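4-hydroxy-tetrahydrodipicolinate synthase (Aquifex aeolicus, PDB 2EHH) probably catalyses the condensation of pyruvate with aspartate semialdehyde to 4-hydroxy-tetrahydrodipicolinate, a step of lysine biosynthesis, through a Schiff base. Local coordinates at residues N79-A84 with F118-Q123; V252-W257 with K264-P269. All coordinates share one frame; numbering follows the deposited sequence.

Contact 1: residues N79-A84 with F118-Q123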
ATOM      1  N   ASN A  79      -8.309   4.572  22.400  1.00 15.63           N
ATOM      2  CA  ASN A  79      -8.914   5.364  21.339  1.00 16.53           C
ATOM      3  C   ASN A  79     -10.109   6.163  21.847  1.00 16.01           C
ATOM      4  O   ASN A  79     -10.955   6.596  21.069  1.00 15.37           O
ATOM      5  CB  ASN A  79      -9.309   4.486  20.141  1.00 15.57           C
ATOM      6  CG  ASN A  79     -10.287   3.391  20.505  1.00 17.14           C
ATOM      7  OD1 ASN A  79     -10.688   3.248  21.660  1.00 15.31           O
ATOM      8  ND2 ASN A  79     -10.675   2.602  19.507  1.00 16.30           N
ATOM      9  N   ALA A  80     -10.154   6.359  23.165  1.00 16.65           N
ATOM     10  CA  ALA A  80     -11.214   7.130  23.823  1.00 16.80           C
ATOM     11  C   ALA A  80     -10.528   8.184  24.693  1.00 15.83           C
ATOM     12  O   ALA A  80      -9.831   7.850  25.648  1.00 16.07           O
ATOM     13  CB  ALA A  80     -12.079   6.214  24.687  1.00 16.48           C
ATOM     14  N   THR A  81     -10.728   9.454  24.357  1.00 15.99           N
ATOM     15  CA  THR A  81     -10.099  10.554  25.084  1.00 17.15           C
ATOM     16  C   THR A  81     -10.380  10.586  26.592  1.00 18.26           C
ATOM     17  O   THR A  81      -9.451  10.646  27.394  1.00 17.56           O
ATOM     18  CB  THR A  81     -10.501  11.904  24.456  1.00 16.54           C
ATOM     19  OG1 THR A  81     -10.231  11.861  23.048  1.00 14.71           O
ATOM     20  CG2 THR A  81      -9.703  13.056  25.077  1.00 15.17           C
ATOM     21  N   HIS A  82     -11.651  10.539  26.979  1.00 20.29           N
ATOM     22  CA  HIS A  82     -12.012  10.574  28.401  1.00 22.76           C
ATOM     23  C   HIS A  82     -11.229   9.528  29.185  1.00 21.71           C
ATOM     24  O   HIS A  82     -10.648   9.814  30.232  1.00 22.06           O
ATOM     25  CB  HIS A  82     -13.510  10.315  28.580  1.00 25.24           C
ATOM     26  CG  HIS A  82     -14.009  10.580  29.969  1.00 29.40           C
ATOM     27  ND1 HIS A  82     -14.193  11.854  30.461  1.00 31.57           N
ATOM     28  CD2 HIS A  82     -14.352   9.735  30.971  1.00 30.89           C
ATOM     29  CE1 HIS A  82     -14.630  11.783  31.708  1.00 31.28           C
ATOM     30  NE2 HIS A  82     -14.735  10.509  32.040  1.00 32.50           N
ATOM     31  N   GLU A  83     -11.228   8.309  28.665  1.00 21.92           N
ATOM     32  CA  GLU A  83     -10.526   7.197  29.286  1.00 22.68           C
ATOM     33  C   GLU A  83      -9.017   7.447  29.369  1.00 21.42           C
ATOM     34  O   GLU A  83      -8.390   7.184  30.398  1.00 20.24           O
ATOM     35  CB  GLU A  83     -10.817   5.924  28.489  1.00 27.35           C
ATOM     36  CG  GLU A  83      -9.891   4.756  28.764  1.00 33.56           C
ATOM     37  CD  GLU A  83     -10.245   3.537  27.927  1.00 36.92           C
ATOM     38  OE1 GLU A  83     -11.152   2.772  28.325  1.00 37.71           O
ATOM     39  OE2 GLU A  83      -9.625   3.353  26.857  1.00 40.13           O
ATOM     40  N   ALA A  84      -8.435   7.956  28.286  1.00 18.88           N
ATOM     41  CA  ALA A  84      -7.002   8.234  28.267  1.00 18.85           C
ATOM     42  C   ALA A  84      -6.648   9.299  29.309  1.00 18.57           C
ATOM     43  O   ALA A  84      -5.574   9.251  29.911  1.00 20.33           O
ATOM     44  CB  ALA A  84      -6.569   8.697  26.870  1.00 16.60           C
ATOM     45  N   PHE A 118      -4.810  14.622  22.101  1.00 13.51           N
ATOM     46  CA  PHE A 118      -3.566  14.837  22.819  1.00 15.82           C
ATOM     47  C   PHE A 118      -3.562  16.130  23.619  1.00 16.54           C
ATOM     48  O   PHE A 118      -3.000  16.185  24.713  1.00 16.27           O
ATOM     49  CB  PHE A 118      -2.392  14.807  21.840  1.00 13.24           C
ATOM     50  CG  PHE A 118      -2.058  13.424  21.349  1.00 13.88           C
ATOM     51  CD1 PHE A 118      -1.337  12.543  22.151  1.00 13.84           C
ATOM     52  CD2 PHE A 118      -2.497  12.989  20.104  1.00 13.00           C
ATOM     53  CE1 PHE A 118      -1.059  11.242  21.722  1.00 14.24           C
ATOM     54  CE2 PHE A 118      -2.224  11.691  19.662  1.00 13.66           C
ATOM     55  CZ  PHE A 118      -1.504  10.817  20.475  1.00 14.05           C
ATOM     56  N   LYS A 119      -4.193  17.164  23.078  1.00 17.75           N
ATOM     57  CA  LYS A 119      -4.259  18.447  23.766  1.00 19.46           C
ATOM     58  C   LYS A 119      -5.047  18.273  25.065  1.00 19.70           C
ATOM     59  O   LYS A 119      -4.617  18.712  26.133  1.00 20.49           O
ATOM     60  CB  LYS A 119      -4.942  19.485  22.877  1.00 20.22           C
ATOM     61  CG  LYS A 119      -4.898  20.908  23.414  1.00 26.21           C
ATOM     62  CD  LYS A 119      -5.747  21.833  22.552  1.00 30.35           C
ATOM     63  CE  LYS A 119      -5.454  23.301  22.832  1.00 35.18           C
ATOM     64  NZ  LYS A 119      -5.678  23.670  24.257  1.00 37.40           N
ATOM     65  N   THR A 120      -6.198  17.617  24.966  1.00 19.05           N
ATOM     66  CA  THR A 120      -7.048  17.385  26.131  1.00 18.85           C
ATOM     67  C   THR A 120      -6.302  16.652  27.238  1.00 18.21           C
ATOM     68  O   THR A 120      -6.322  17.074  28.397  1.00 18.90           O
ATOM     69  CB  THR A 120      -8.316  16.596  25.733  1.00 17.66           C
ATOM     70  OG1 THR A 120      -9.083  17.383  24.815  1.00 16.61           O
ATOM     71  CG2 THR A 120      -9.177  16.284  26.963  1.00 18.62           C
ATOM     72  N   VAL A 121      -5.637  15.559  26.884  1.00 18.17           N
ATOM     73  CA  VAL A 121      -4.879  14.787  27.862  1.00 18.02           C
ATOM     74  C   VAL A 121      -3.733  15.607  28.460  1.00 19.14           C
ATOM     75  O   VAL A 121      -3.570  15.657  29.679  1.00 20.18           O
ATOM     76  CB  VAL A 121      -4.292  13.503  27.228  1.00 18.32           C
ATOM     77  CG1 VAL A 121      -3.380  12.796  28.224  1.00 16.88           C
ATOM     78  CG2 VAL A 121      -5.418  12.572  26.801  1.00 18.73           C
ATOM     79  N   ALA A 122      -2.948  16.257  27.603  1.00 19.41           N
ATOM     80  CA  ALA A 122      -1.808  17.059  28.054  1.00 20.66           C
ATOM     81  C   ALA A 122      -2.182  18.218  28.978  1.00 21.79           C
ATOM     82  O   ALA A 122      -1.503  18.466  29.979  1.00 21.10           O
ATOM     83  CB  ALA A 122      -1.032  17.596  26.839  1.00 21.01           C
ATOM     84  N   GLN A 123      -3.248  18.939  28.642  1.00 22.23           N
ATOM     85  CA  GLN A 123      -3.670  20.069  29.463  1.00 24.81           C
ATOM     86  C   GLN A 123      -4.325  19.618  30.762  1.00 25.20           C
ATOM     87  O   GLN A 123      -4.377  20.372  31.732  1.00 25.27           O
ATOM     88  CB  GLN A 123      -4.634  20.971  28.687  1.00 26.91           C
ATOM     89  CG  GLN A 123      -4.020  21.594  27.438  1.00 29.87           C
ATOM     90  CD  GLN A 123      -4.857  22.725  26.881  1.00 31.50           C
ATOM     91  OE1 GLN A 123      -6.072  22.594  26.723  1.00 33.43           O
ATOM     92  NE2 GLN A 123      -4.210  23.842  26.569  1.00 33.20           N
TER

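Contact 2: residues V252-W257 with K264-P269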
ATOM      1  N   VAL A 252       8.745 -12.216  21.515  1.00 13.92           N
ATOM      2  CA  VAL A 252       9.509 -11.741  22.661  1.00 15.56           C
ATOM      3  C   VAL A 252       9.063 -12.353  23.990  1.00 15.03           C
ATOM      4  O   VAL A 252       9.900 -12.661  24.837  1.00 16.43           O
ATOM      5  CB  VAL A 252       9.487 -10.189  22.763  1.00 15.83           C
ATOM      6  CG1 VAL A 252       8.105  -9.699  23.129  1.00 14.35           C
ATOM      7  CG2 VAL A 252      10.527  -9.725  23.769  1.00 15.86           C
ATOM      8  N   LYS A 253       7.763 -12.535  24.182  1.00 16.05           N
ATOM      9  CA  LYS A 253       7.299 -13.142  25.423  1.00 17.54           C
ATOM     10  C   LYS A 253       7.759 -14.598  25.439  1.00 18.55           C
ATOM     11  O   LYS A 253       8.145 -15.128  26.483  1.00 18.14           O
ATOM     12  CB  LYS A 253       5.774 -13.062  25.548  1.00 17.20           C
ATOM     13  CG  LYS A 253       5.232 -13.802  26.772  1.00 19.85           C
ATOM     14  CD  LYS A 253       3.779 -13.446  27.088  1.00 20.20           C
ATOM     15  CE  LYS A 253       3.685 -12.458  28.252  1.00 18.22           C
ATOM     16  NZ  LYS A 253       2.277 -12.286  28.726  1.00 19.35           N
ATOM     17  N   THR A 254       7.733 -15.240  24.274  1.00 17.97           N
ATOM     18  CA  THR A 254       8.170 -16.628  24.173  1.00 18.46           C
ATOM     19  C   THR A 254       9.664 -16.729  24.496  1.00 19.64           C
ATOM     20  O   THR A 254      10.109 -17.681  25.144  1.00 18.90           O
ATOM     21  CB  THR A 254       7.922 -17.199  22.761  1.00 17.85           C
ATOM     22  OG1 THR A 254       6.519 -17.151  22.458  1.00 17.42           O
ATOM     23  CG2 THR A 254       8.401 -18.647  22.684  1.00 18.73           C
ATOM     24  N   ALA A 255      10.436 -15.744  24.046  1.00 18.62           N
ATOM     25  CA  ALA A 255      11.874 -15.735  24.303  1.00 19.25           C
ATOM     26  C   ALA A 255      12.145 -15.589  25.799  1.00 19.63           C
ATOM     27  O   ALA A 255      13.013 -16.270  26.350  1.00 19.71           O
ATOM     28  CB  ALA A 255      12.541 -14.594  23.538  1.00 19.12           C
ATOM     29  N   CYS A 256      11.411 -14.692  26.447  1.00 18.10           N
ATOM     30  CA  CYS A 256      11.572 -14.474  27.881  1.00 20.49           C
ATOM     31  C   CYS A 256      11.217 -15.753  28.634  1.00 20.97           C
ATOM     32  O   CYS A 256      11.823 -16.061  29.660  1.00 22.46           O
ATOM     33  CB  CYS A 256      10.682 -13.321  28.356  1.00 18.71           C
ATOM     34  SG  CYS A 256      11.180 -11.696  27.721  1.00 20.61           S
ATOM     35  N   TRP A 257      10.234 -16.492  28.125  1.00 20.70           N
ATOM     36  CA  TRP A 257       9.835 -17.749  28.751  1.00 21.78           C
ATOM     37  C   TRP A 257      10.996 -18.727  28.652  1.00 22.50           C
ATOM     38  O   TRP A 257      11.310 -19.428  29.612  1.00 21.76           O
ATOM     39  CB  TRP A 257       8.610 -18.343  28.054  1.00 21.04           C
ATOM     40  CG  TRP A 257       8.419 -19.807  28.332  1.00 21.33           C
ATOM     41  CD1 TRP A 257       8.020 -20.382  29.508  1.00 23.08           C
ATOM     42  CD2 TRP A 257       8.642 -20.885  27.414  1.00 21.63           C
ATOM     43  NE1 TRP A 257       7.979 -21.755  29.375  1.00 20.94           N
ATOM     44  CE2 TRP A 257       8.355 -22.089  28.100  1.00 23.11           C
ATOM     45  CE3 TRP A 257       9.057 -20.950  26.077  1.00 21.45           C
ATOM     46  CZ2 TRP A 257       8.468 -23.346  27.491  1.00 22.15           C
ATOM     47  CZ3 TRP A 257       9.170 -22.202  25.472  1.00 22.39           C
ATOM     48  CH2 TRP A 257       8.875 -23.382  26.181  1.00 22.11           C
ATOM     49  N   LYS A 264       4.834 -19.208  29.972  1.00 26.51           N
ATOM     50  CA  LYS A 264       4.481 -19.181  28.562  1.00 26.67           C
ATOM     51  C   LYS A 264       2.964 -19.025  28.525  1.00 26.75           C
ATOM     52  O   LYS A 264       2.239 -19.987  28.277  1.00 27.50           O
ATOM     53  CB  LYS A 264       4.899 -20.496  27.904  1.00 27.25           C
ATOM     54  CG  LYS A 264       4.740 -20.541  26.397  1.00 28.66           C
ATOM     55  CD  LYS A 264       5.252 -21.870  25.872  1.00 29.79           C
ATOM     56  CE  LYS A 264       5.199 -21.948  24.364  1.00 30.33           C
ATOM     57  NZ  LYS A 264       5.746 -23.249  23.898  1.00 30.64           N
ATOM     58  N   GLU A 265       2.490 -17.812  28.784  1.00 25.01           N
ATOM     59  CA  GLU A 265       1.055 -17.557  28.813  1.00 25.21           C
ATOM     60  C   GLU A 265       0.678 -16.193  28.246  1.00 24.21           C
ATOM     61  O   GLU A 265       1.192 -15.165  28.683  1.00 23.77           O
ATOM     62  CB  GLU A 265       0.549 -17.668  30.258  1.00 25.25           C
ATOM     63  CG  GLU A 265      -0.949 -17.473  30.446  1.00 26.66           C
ATOM     64  CD  GLU A 265      -1.379 -17.672  31.894  1.00 28.70           C
ATOM     65  OE1 GLU A 265      -0.933 -18.663  32.511  1.00 29.94           O
ATOM     66  OE2 GLU A 265      -2.164 -16.851  32.414  1.00 26.69           O
ATOM     67  N   PHE A 266      -0.224 -16.204  27.269  1.00 22.68           N
ATOM     68  CA  PHE A 266      -0.720 -14.986  26.642  1.00 21.23           C
ATOM     69  C   PHE A 266      -2.216 -14.923  26.906  1.00 21.73           C
ATOM     70  O   PHE A 266      -2.795 -15.842  27.480  1.00 22.41           O
ATOM     71  CB  PHE A 266      -0.536 -15.016  25.122  1.00 20.66           C
ATOM     72  CG  PHE A 266       0.876 -15.239  24.670  1.00 19.46           C
ATOM     73  CD1 PHE A 266       1.424 -16.518  24.654  1.00 18.21           C
ATOM     74  CD2 PHE A 266       1.648 -14.171  24.222  1.00 17.99           C
ATOM     75  CE1 PHE A 266       2.722 -16.735  24.194  1.00 17.98           C
ATOM     76  CE2 PHE A 266       2.944 -14.376  23.760  1.00 18.26           C
ATOM     77  CZ  PHE A 266       3.481 -15.661  23.746  1.00 17.47           C
ATOM     78  N   ARG A 267      -2.842 -13.836  26.483  1.00 20.26           N
ATOM     79  CA  ARG A 267      -4.281 -13.703  26.620  1.00 18.72           C
ATOM     80  C   ARG A 267      -4.845 -13.562  25.218  1.00 18.39           C
ATOM     81  O   ARG A 267      -4.357 -12.750  24.433  1.00 16.20           O
ATOM     82  CB  ARG A 267      -4.650 -12.479  27.453  1.00 19.43           C
ATOM     83  CG  ARG A 267      -4.497 -12.701  28.953  1.00 20.07           C
ATOM     84  CD  ARG A 267      -4.925 -11.476  29.733  1.00 19.13           C
ATOM     85  NE  ARG A 267      -4.802 -11.684  31.171  1.00 19.63           N
ATOM     86  CZ  ARG A 267      -5.126 -10.778  32.088  1.00 21.51           C
ATOM     87  NH1 ARG A 267      -5.595  -9.590  31.719  1.00 20.80           N
ATOM     88  NH2 ARG A 267      -4.988 -11.064  33.377  1.00 20.00           N
ATOM     89  N   LEU A 268      -5.852 -14.372  24.898  1.00 17.81           N
ATOM     90  CA  LEU A 268      -6.481 -14.316  23.585  1.00 18.63           C
ATOM     91  C   LEU A 268      -6.917 -12.878  23.336  1.00 18.02           C
ATOM     92  O   LEU A 268      -7.299 -12.173  24.272  1.00 18.24           O
ATOM     93  CB  LEU A 268      -7.675 -15.270  23.533  1.00 20.83           C
ATOM     94  CG  LEU A 268      -7.433 -16.688  22.996  1.00 24.25           C
ATOM     95  CD1 LEU A 268      -6.026 -17.148  23.313  1.00 26.47           C
ATOM     96  CD2 LEU A 268      -8.469 -17.638  23.591  1.00 24.80           C
ATOM     97  N   PRO A 269      -6.940 -12.444  22.064  1.00 15.85           N
ATOM     98  CA  PRO A 269      -6.581 -13.176  20.843  1.00 16.20           C
ATOM     99  C   PRO A 269      -5.126 -13.576  20.581  1.00 16.27           C
ATOM    100  O   PRO A 269      -4.838 -14.159  19.537  1.00 15.47           O
ATOM    101  CB  PRO A 269      -7.125 -12.269  19.744  1.00 16.44           C
ATOM    102  CG  PRO A 269      -6.840 -10.915  20.295  1.00 16.24           C
ATOM    103  CD  PRO A 269      -7.306 -11.054  21.741  1.00 15.18           C
TER

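Contact 1: residues N79-A84 with F118-Q123
T81 and T120 meet through their methyl groups, CG2 of T81 lying 3.8 Å from CG2 of T120, with the two side chains crossing at about a right angle. In both threonines the methyl is anti to the backbone N, while OG1 sits beside that N at chi1 -52° in T81 and -63° in T120. This rotamer turns the methyls into the gap between the helices and leaves each hydroxyl to a polar partner: OG1 of T120 bonds back to the carbonyl of E116, one turn earlier in its own helix, and OG1 of T81 bonds to ND1 of H117 on helix 111-124. Threonine suits both places because its two branches divide the work.

One helical turn further along the first helix, CB of A84 touches CG2 of V121 at 4.0 Å, where the backbones come nearest, their CA atoms 6.9 Å apart. V121 holds CG1 anti to its backbone N (chi1 174°), which brings CG2 beside that N and against the alanine. A small residue at A84 allows this close approach, and the branched valine reaches across to it with one methyl, also touching V85 and T88 of helix 81-93.

A80 occupies the N-cap position, and its carbonyl accepts the bond from N of A84 that opens the helix. L268 of the second subunit packs on both T81 and T120. The segments thus join neighbouring outer helices of the TIM barrel through methyl groups, while the T81-H117 hydrogen bond adds a directional link between the same helices; the chemistry implies an apolar contact paired with one polar bond.

Contact 2: residues V252-W257 with K264-P269
K264 lies across one face of the W257 indole, its chain fully extended so that successive parts cover both rings. CB stands over the five-membered ring, 3.5 Å from its centroid and only 8° off the normal, a CH-pi contact. Further out, NZ hangs off-centre above the six-membered ring, 4.3 Å from its centroid, as a cation-pi partner. Tryptophan suits the place because its long flat face matches the length of a lysine; an alanine here would probably leave the aliphatic chain of K264 without its platform and its ammonium without the pi partner.

A second lysine treats an aromatic ring similarly. K253 runs past F266 in the opposite direction, with CD over the ring, displaced toward its rim and 3.9 Å from the centroid. OG1 of T254 comes to the edge of the same ring, 3.6 Å from CZ, so the phenyl is met on a face and at a rim. A bend in the K253 chain at chi3 (-102°) then carries NZ to the carbonyl oxygen of E265, a bond of 3.1 Å that lies in the carbonyl plane.

Outside partners fix these groups. NZ of K253 also forms a salt bridge with E46, whose carboxylate would largely offset the charge of this buried lysine, and bonds to the carbonyl of T11. NZ of K264 pairs with E278, while OG1 of T254 bonds to the carbonyl of I250.

The loop 264-269 doubles back along helix 250-258 in the C-terminal helical part that follows the last barrel strand, 201-204. Helix 275-287 packs against T254, A255 and W257, whereas F13 of strand 13-14, after the first barrel strand, 4-8, touches K253, E265 and R267, tying this part to the start of the TIM barrel.

In the fold
Contact 1 joins two outer helices of the TIM barrel, and contact 2 folds a loop back on a helix near the end of the chain; their centres are 30 Å apart, and their nearest atoms, about 14 Å apart, do not touch. The subunit interface relates them: L268 and P269, in the loop of contact 2, pack on T81 and N79 of the second subunit, so contact 2 of one subunit meets contact 1 of a neighbouring subunit within the tetramer. Contact 2 comes nearer to the predicted active site: the side chain of K253 is about 7 Å from that of T44, predicted to bind pyruvate, and A84 about 11 Å from that of Y132, the predicted proton donor/acceptor.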